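Local structure of gene product PA4716 (Pseudomonas aeruginosa, 1U0K) at residues 122-127 / 266-271; 238-243 / 260-265; 164-169 / 222-227. The protein is of unknown function but probably acts as an isomerase. All blocks are in the same frame, centred on the assembly; numbering follows the deposited sequence.

Contact 1. Residues 122-127 / 266-271; sequences MDQGRA and GSVRVG
Met122 and Val270 face each other as an antiparallel hydrogen-bonded pair, in which Met122 N gives to Val270 O at 2.9 Å and Val270 N returns a bond to Met122 O. Asp123 and Arg269 form the non-hydrogen-bonded pair beside it. Further along, one residue is matched by two: Gln124 N points almost straight down the carbonyl of Val268 (2.9 Å), whereas Val268 N reaches past Gln124 to Gly125 O (3.0 Å), coming from well above the carbonyl plane. This pattern is that of a beta bulge, and Gly125 accommodates it with a positive phi of 77°. Beyond it a water joins Gly266 O to Ala127 N.

Polar side chains reinforce the irregularity. Asp123 turns its carboxylate along the strand because CG stands opposite the backbone N (chi1 -174°); OD1 then accepts from Gly125 N at 3.2 Å in an Asx turn, met from above the carboxylate plane. Its OD2 is tied through another water to Ser267 OG.

Apolar contact lies on the other face, where Met122 CG is 4.3 Å from Val270 CB. The Gln124 amide crosses Val270 CG2 at a slant, NE2 to CG2 being 3.6 Å, and is fixed by Thr162 at OE1 and Gly222 O at NE2. Val270 and Val268 pack on helix 222-234, while Met122 reaches helix 78-90. A curved sheet wrapped around a central helix, here 222-234, is characteristic of the diaminopimelate epimerase-like fold, to whose clan the PhzF family belongs; strand 117-129 is broken at this point.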
loop_
_atom_site.group_PDB
_atom_site.type_symbol
_atom_site.label_atom_id
_atom_site.label_comp_id
_atom_site.label_asym_id
_atom_site.label_seq_id
_atom_site.Cartn_x
_atom_site.Cartn_y
_atom_site.Cartn_z
HETATM N N MSE A 122 10.506 -17.705 15.628
HETATM C CA MSE A 122 9.281 -18.433 15.891
HETATM C C MSE A 122 9.437 -19.900 15.510
HETATM O O MSE A 122 10.219 -20.228 14.620
HETATM C CB MSE A 122 8.130 -17.820 15.108
HETATM C CG MSE A 122 8.229 -17.997 13.603
HETATM SE SE MSE A 122 7.000 -16.820 12.674
HETATM C CE MSE A 122 5.533 -17.771 12.856
ATOM N N ASP A 123 8.688 -20.756 16.201
ATOM C CA ASP A 123 8.576 -22.176 15.880
ATOM C C ASP A 123 7.268 -22.408 15.134
ATOM O O ASP A 123 6.182 -22.305 15.702
ATOM C CB ASP A 123 8.620 -23.005 17.169
ATOM C CG ASP A 123 8.647 -24.511 16.911
ATOM O OD1 ASP A 123 8.848 -24.942 15.751
ATOM O OD2 ASP A 123 8.481 -25.344 17.827
ATOM N N GLN A 124 7.379 -22.691 13.837
ATOM C CA GLN A 124 6.213 -22.910 12.991
ATOM C C GLN A 124 5.693 -24.351 13.006
ATOM O O GLN A 124 4.684 -24.653 12.372
ATOM C CB GLN A 124 6.529 -22.494 11.556
ATOM C CG GLN A 124 6.912 -21.019 11.435
ATOM C CD GLN A 124 6.806 -20.490 10.019
ATOM O OE1 GLN A 124 6.694 -21.257 9.065
ATOM N NE2 GLN A 124 6.841 -19.180 9.879
ATOM N N GLY A 125 6.371 -25.231 13.736
ATOM C CA GLY A 125 5.996 -26.634 13.775
ATOM C C GLY A 125 6.458 -27.334 12.515
ATOM O O GLY A 125 7.222 -26.779 11.729
ATOM N N ARG A 126 6.017 -28.568 12.315
ATOM C CA ARG A 126 6.440 -29.300 11.127
ATOM C C ARG A 126 5.559 -28.942 9.947
ATOM O O ARG A 126 4.362 -28.718 10.090
ATOM C CB ARG A 126 6.473 -30.811 11.354
ATOM C CG ARG A 126 5.164 -31.490 11.646
ATOM C CD ARG A 126 5.366 -32.948 12.054
ATOM N NE ARG A 126 6.299 -33.096 13.182
ATOM C CZ ARG A 126 6.009 -32.852 14.465
ATOM N NH1 ARG A 126 4.799 -32.438 14.835
ATOM N NH2 ARG A 126 6.949 -33.011 15.390
ATOM N N ALA A 127 6.185 -28.872 8.786
ATOM C CA ALA A 127 5.489 -28.535 7.563
ATOM C C ALA A 127 4.672 -29.727 7.102
ATOM O O ALA A 127 5.092 -30.876 7.263
ATOM C CB ALA A 127 6.480 -28.125 6.497
ATOM N N GLY A 266 11.270 -32.264 12.697
ATOM C CA GLY A 266 10.517 -31.775 11.556
ATOM C C GLY A 266 10.266 -30.284 11.708
ATOM O O GLY A 266 10.072 -29.580 10.716
ATOM N N SER A 267 10.306 -29.810 12.953
ATOM C CA SER A 267 9.940 -28.436 13.296
ATOM C C SER A 267 10.786 -27.420 12.539
ATOM O O SER A 267 12.003 -27.538 12.479
ATOM C CB SER A 267 10.102 -28.209 14.803
ATOM O OG SER A 267 9.222 -29.038 15.541
ATOM N N VAL A 268 10.144 -26.410 11.964
ATOM C CA VAL A 268 10.882 -25.377 11.245
ATOM C C VAL A 268 10.806 -24.084 12.042
ATOM O O VAL A 268 9.742 -23.696 12.503
ATOM C CB VAL A 268 10.375 -25.163 9.793
ATOM C CG1 VAL A 268 8.857 -25.030 9.735
ATOM C CG2 VAL A 268 11.057 -23.962 9.157
ATOM N N ARG A 269 11.947 -23.447 12.224
ATOM C CA ARG A 269 11.994 -22.177 12.921
ATOM C C ARG A 269 12.395 -21.084 11.941
ATOM O O ARG A 269 13.285 -21.272 11.113
ATOM C CB ARG A 269 12.950 -22.260 14.099
ATOM C CG ARG A 269 12.391 -23.067 15.268
ATOM C CD ARG A 269 13.390 -23.326 16.389
ATOM N NE ARG A 269 12.739 -23.783 17.617
ATOM C CZ ARG A 269 13.282 -23.725 18.840
ATOM N NH1 ARG A 269 14.507 -23.225 19.030
ATOM N NH2 ARG A 269 12.594 -24.172 19.887
ATOM N N VAL A 270 11.705 -19.948 12.018
ATOM C CA VAL A 270 11.993 -18.812 11.152
ATOM C C VAL A 270 12.321 -17.598 12.023
ATOM O O VAL A 270 11.626 -17.328 12.989
ATOM C CB VAL A 270 10.796 -18.494 10.234
ATOM C CG1 VAL A 270 11.118 -17.328 9.299
ATOM C CG2 VAL A 270 10.361 -19.732 9.434
ATOM N N GLY A 271 13.390 -16.887 11.696
ATOM C CA GLY A 271 13.809 -15.737 12.484
ATOM C C GLY A 271 14.361 -14.603 11.653
ATOM O O GLY A 271 14.670 -14.753 10.474
HETATM O O HOH W 1 8.109 -27.902 17.556
HETATM O O HOH W 2 9.072 -30.214 8.291
#

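Contact 2. Residues 238-243 / 260-265; sequences AARGEP and VQVATD
Residues 240-243 run roughly antiparallel to 260-263, their end-to-end directions 141° apart, and the one direct backbone hydrogen bond between them goes from Gly241 N to Val262 O (2.8 Å). The donor sits inside a type II beta turn from Ala239 to Glu242, with Gly241 at the third position, where a positive phi (77°) is expected of such a turn. The neighbouring amide of the strand, Val262 N, is served indirectly: it gives a hydrogen bond to a water at 3.0 Å, and that water donates in turn to Ala239 O (2.7 Å) and Glu242 O (2.8 Å). A single water thus joins the two ends of the turn to the strand edge.

Topologically, the turn belongs to the link between helix 222-234 and strand 244-248. Strand 244-248 pairs with strand 256-262 in an antiparallel hairpin, in which Phe244 takes up the regular pairing with Val260. On the other edge of strand 256-262, Gln261 is bonded to Arg269, so this strand is the middle one of three. Where it ends, the turn replaces a strand as its neighbour.

Among the side chains, Arg240 does most of the work. Its chain is extended from CG to NE, which carries the guanidinium beyond the turn to the end of the strand. There NH1 approaches Ala263 O at the edge of the guanidinium and near its plane, but the bond is weak, 3.2 Å long and strongly bent (123°). The same NH1 lies 3.6 Å from Val262 CG1; Val233 of helix 222-234 touches both side chains. Toward the hairpin the contacts are made by CA and CB atoms against carbonyls: Pro243 CA lies 3.8 Å from Val260 O, and Gln261 CB 4.0 Å from Glu242 O.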
loop_
_atom_site.group_PDB
_atom_site.type_symbol
_atom_site.label_atom_id
_atom_site.label_comp_id
_atom_site.label_asym_id
_atom_site.label_seq_id
_atom_site.Cartn_x
_atom_site.Cartn_y
_atom_site.Cartn_z
ATOM N N ALA A 238 19.024 -28.773 1.304
ATOM C CA ALA A 238 19.614 -28.109 2.464
ATOM C C ALA A 238 19.729 -29.087 3.638
ATOM O O ALA A 238 18.969 -30.053 3.743
ATOM C CB ALA A 238 18.785 -26.880 2.863
ATOM N N ALA A 239 20.679 -28.822 4.529
ATOM C CA ALA A 239 20.951 -29.709 5.658
ATOM C C ALA A 239 19.963 -29.527 6.807
ATOM O O ALA A 239 19.605 -28.397 7.158
ATOM C CB ALA A 239 22.375 -29.486 6.155
ATOM N N ARG A 240 19.514 -30.644 7.376
ATOM C CA ARG A 240 18.777 -30.642 8.636
ATOM C C ARG A 240 19.689 -30.194 9.760
ATOM O O ARG A 240 20.859 -30.569 9.794
ATOM C CB ARG A 240 18.288 -32.046 8.986
ATOM C CG ARG A 240 17.150 -32.518 8.165
ATOM C CD ARG A 240 16.705 -33.920 8.470
ATOM N NE ARG A 240 15.512 -34.266 7.704
ATOM C CZ ARG A 240 14.283 -33.829 7.962
ATOM N NH1 ARG A 240 14.039 -33.016 8.990
ATOM N NH2 ARG A 240 13.280 -34.218 7.187
ATOM N N GLY A 241 19.145 -29.404 10.679
ATOM C CA GLY A 241 19.832 -29.044 11.905
ATOM C C GLY A 241 20.897 -27.976 11.750
ATOM O O GLY A 241 21.703 -27.769 12.660
ATOM N N GLU A 242 20.913 -27.297 10.609
ATOM C CA GLU A 242 21.882 -26.234 10.364
ATOM C C GLU A 242 21.175 -24.936 9.986
ATOM O O GLU A 242 20.147 -24.962 9.302
ATOM C CB GLU A 242 22.862 -26.651 9.263
ATOM C CG GLU A 242 23.375 -28.076 9.433
ATOM C CD GLU A 242 24.732 -28.298 8.799
ATOM O OE1 GLU A 242 24.873 -28.020 7.588
ATOM O OE2 GLU A 242 25.654 -28.754 9.513
ATOM N N PRO A 243 21.713 -23.803 10.441
ATOM C CA PRO A 243 21.156 -22.500 10.073
ATOM C C PRO A 243 21.480 -22.157 8.631
ATOM O O PRO A 243 22.634 -22.263 8.213
ATOM C CB PRO A 243 21.861 -21.525 11.028
ATOM C CG PRO A 243 23.137 -22.204 11.420
ATOM C CD PRO A 243 22.873 -23.673 11.343
ATOM N N VAL A 260 16.337 -19.500 8.641
ATOM C CA VAL A 260 15.486 -20.678 8.730
ATOM C C VAL A 260 16.279 -21.886 9.218
ATOM O O VAL A 260 17.493 -21.924 9.091
ATOM C CB VAL A 260 14.821 -21.005 7.375
ATOM C CG1 VAL A 260 13.837 -19.904 6.985
ATOM C CG2 VAL A 260 15.865 -21.202 6.265
ATOM N N GLN A 261 15.572 -22.852 9.787
ATOM C CA GLN A 261 16.175 -24.118 10.201
ATOM C C GLN A 261 15.106 -25.182 10.393
ATOM O O GLN A 261 14.009 -24.896 10.869
ATOM C CB GLN A 261 16.982 -23.940 11.488
ATOM C CG GLN A 261 16.141 -23.559 12.690
ATOM C CD GLN A 261 16.976 -23.145 13.874
ATOM O OE1 GLN A 261 17.522 -23.995 14.581
ATOM N NE2 GLN A 261 17.076 -21.835 14.107
ATOM N N VAL A 262 15.425 -26.412 9.997
ATOM C CA VAL A 262 14.543 -27.551 10.203
ATOM C C VAL A 262 15.231 -28.482 11.201
ATOM O O VAL A 262 16.385 -28.846 11.011
ATOM C CB VAL A 262 14.272 -28.299 8.878
ATOM C CG1 VAL A 262 13.312 -29.468 9.098
ATOM C CG2 VAL A 262 13.728 -27.336 7.821
ATOM N N ALA A 263 14.526 -28.843 12.266
ATOM C CA ALA A 263 15.072 -29.710 13.309
ATOM C C ALA A 263 14.934 -31.178 12.906
ATOM O O ALA A 263 14.410 -31.492 11.833
ATOM C CB ALA A 263 14.357 -29.455 14.625
ATOM N N THR A 264 15.391 -32.075 13.778
ATOM C CA THR A 264 15.225 -33.512 13.560
ATOM C C THR A 264 13.750 -33.907 13.714
ATOM O O THR A 264 13.276 -34.842 13.067
ATOM C CB THR A 264 16.113 -34.320 14.539
ATOM O OG1 THR A 264 17.469 -33.852 14.472
ATOM C CG2 THR A 264 16.211 -35.782 14.115
ATOM N N ASP A 265 13.032 -33.157 14.549
ATOM C CA ASP A 265 11.614 -33.393 14.824
ATOM C C ASP A 265 10.764 -33.120 13.582
ATOM O O ASP A 265 9.667 -33.654 13.442
ATOM C CB ASP A 265 11.092 -32.482 15.959
ATOM C CG ASP A 265 12.170 -32.089 16.979
ATOM O OD1 ASP A 265 11.896 -31.169 17.783
ATOM O OD2 ASP A 265 13.305 -32.617 17.062
HETATM O O HOH W 3 18.153 -26.800 8.705
#

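Contact 3. Residues 164-169 / 222-227; sequences LPYLLL and GSAAGP
The ring of Tyr166 carries the methyl of Ala224 on one face: CB stands 3.7 Å from the ring centroid and 11° off the normal, a CH-pi contact over the middle of the ring. At the edge, and in the ring plane, lies Ser223 OG, which shares a short hydrogen bond of 2.6 Å with Tyr166 OH; either hydroxyl could be the donor. Ser223 reaches it with OG set between its backbone N and carbonyl carbon (chi1 53°). Two successive helix residues thus meet the ring, one over a face and the other at its hydroxyl.

Beside the ring, a water donates to both Leu164 O and Ser223 O, at 2.6 Å from Leu164 O. Farther along the strand Leu168 CD1 lies 3.8 Å from Pro227 O; before the strand, Leu164 CD2 approaches Ser223 OG (3.9 Å). Phe196 and Tyr198 of the adjoining strand extend the packing.

All touching residues are buried. At the N-terminal end of helix 222-234, the side chain of Ser223 lies about 6 Å from that of Glu48, the predicted active-site residue, consistent with this contact bordering the active-site pocket of a PhzF-like protein.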
loop_
_atom_site.group_PDB
_atom_site.type_symbol
_atom_site.label_atom_id
_atom_site.label_comp_id
_atom_site.label_asym_id
_atom_site.label_seq_id
_atom_site.Cartn_x
_atom_site.Cartn_y
_atom_site.Cartn_z
ATOM N N LEU A 164 -0.560 -21.578 6.225
ATOM C CA LEU A 164 -1.043 -21.034 4.968
ATOM C C LEU A 164 -0.355 -21.797 3.826
ATOM O O LEU A 164 0.848 -21.650 3.636
ATOM C CB LEU A 164 -0.710 -19.539 4.896
ATOM C CG LEU A 164 -1.176 -18.742 3.676
ATOM C CD1 LEU A 164 -2.689 -18.769 3.518
ATOM C CD2 LEU A 164 -0.667 -17.316 3.787
ATOM N N PRO A 165 -1.104 -22.610 3.087
ATOM C CA PRO A 165 -0.501 -23.450 2.037
ATOM C C PRO A 165 -0.050 -22.686 0.792
ATOM O O PRO A 165 -0.838 -21.975 0.166
ATOM C CB PRO A 165 -1.620 -24.435 1.689
ATOM C CG PRO A 165 -2.889 -23.735 2.049
ATOM C CD PRO A 165 -2.559 -22.816 3.176
ATOM N N TYR A 166 1.221 -22.855 0.438
ATOM C CA TYR A 166 1.783 -22.312 -0.790
ATOM C C TYR A 166 2.053 -23.434 -1.766
ATOM O O TYR A 166 2.531 -24.479 -1.372
ATOM C CB TYR A 166 3.104 -21.611 -0.507
ATOM C CG TYR A 166 2.954 -20.313 0.244
ATOM C CD1 TYR A 166 2.857 -20.304 1.629
ATOM C CD2 TYR A 166 2.896 -19.102 -0.435
ATOM C CE1 TYR A 166 2.722 -19.113 2.331
ATOM C CE2 TYR A 166 2.758 -17.902 0.258
ATOM C CZ TYR A 166 2.666 -17.920 1.636
ATOM O OH TYR A 166 2.524 -16.738 2.327
ATOM N N LEU A 167 1.738 -23.215 -3.032
ATOM C CA LEU A 167 2.296 -24.033 -4.103
ATOM C C LEU A 167 3.701 -23.501 -4.330
ATOM O O LEU A 167 3.877 -22.391 -4.794
ATOM C CB LEU A 167 1.458 -23.886 -5.375
ATOM C CG LEU A 167 1.445 -24.970 -6.466
ATOM C CD1 LEU A 167 1.415 -24.338 -7.860
ATOM C CD2 LEU A 167 2.559 -26.004 -6.332
ATOM N N LEU A 168 4.706 -24.287 -3.956
ATOM C CA LEU A 168 6.089 -23.951 -4.245
ATOM C C LEU A 168 6.389 -24.413 -5.670
ATOM O O LEU A 168 6.175 -25.577 -6.003
ATOM C CB LEU A 168 7.029 -24.622 -3.243
ATOM C CG LEU A 168 6.732 -24.384 -1.761
ATOM C CD1 LEU A 168 7.805 -25.029 -0.906
ATOM C CD2 LEU A 168 6.627 -22.887 -1.449
ATOM N N LEU A 169 6.828 -23.473 -6.502
ATOM C CA LEU A 169 7.064 -23.711 -7.921
ATOM C C LEU A 169 8.536 -23.487 -8.223
ATOM O O LEU A 169 8.940 -22.357 -8.443
ATOM C CB LEU A 169 6.214 -22.752 -8.759
ATOM C CG LEU A 169 6.117 -23.102 -10.244
ATOM C CD1 LEU A 169 5.310 -24.375 -10.448
ATOM C CD2 LEU A 169 5.523 -21.946 -11.020
ATOM N N GLY A 222 7.294 -14.549 5.769
ATOM C CA GLY A 222 7.577 -15.509 6.824
ATOM C C GLY A 222 6.711 -16.757 6.757
ATOM O O GLY A 222 7.145 -17.843 7.169
ATOM N N SER A 223 5.496 -16.614 6.231
ATOM C CA SER A 223 4.556 -17.731 6.146
ATOM C C SER A 223 4.969 -18.734 5.060
ATOM O O SER A 223 4.566 -19.899 5.122
ATOM C CB SER A 223 3.118 -17.245 5.928
ATOM O OG SER A 223 3.012 -16.369 4.818
ATOM N N ALA A 224 5.748 -18.268 4.082
ATOM C CA ALA A 224 6.318 -19.128 3.025
ATOM C C ALA A 224 7.717 -19.623 3.377
ATOM O O ALA A 224 8.160 -20.651 2.859
ATOM C CB ALA A 224 6.369 -18.384 1.696
ATOM N N ALA A 225 8.415 -18.901 4.247
ATOM C CA ALA A 225 9.784 -19.229 4.608
ATOM C C ALA A 225 9.868 -20.597 5.272
ATOM O O ALA A 225 10.802 -21.356 5.013
ATOM C CB ALA A 225 10.360 -18.154 5.525
ATOM N N GLY A 226 8.898 -20.903 6.127
ATOM C CA GLY A 226 8.836 -22.196 6.780
ATOM C C GLY A 226 8.705 -23.319 5.767
ATOM O O GLY A 226 9.577 -24.182 5.707
ATOM N N PRO A 227 7.622 -23.324 4.992
ATOM C CA PRO A 227 7.431 -24.309 3.919
ATOM C C PRO A 227 8.626 -24.449 2.995
ATOM O O PRO A 227 8.974 -25.577 2.643
ATOM C CB PRO A 227 6.227 -23.754 3.162
ATOM C CG PRO A 227 5.436 -23.066 4.225
ATOM C CD PRO A 227 6.453 -22.434 5.116
HETATM O O HOH W 4 2.581 -21.755 5.607
#

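Overall arrangement
Helix 222-234 is the common reference for all three contacts: contact 3 holds its first turns, while contacts 1 and 2 lay their valines on it. Contact 3 is wholly buried and depends on an aromatic face, a hydroxyl pair and aliphatic packing; its polar atoms are paired with each other or with a single enclosed water. Contact 1 is mixed, with a buried face toward the helices and a polar face bearing an Asx turn and water. Contact 2 is the most exposed, relying on a turn, one water and a weak arginine bond. Contacts 1 and 2 share a sheet, in which strands 256-262 and 267-282 are neighbours.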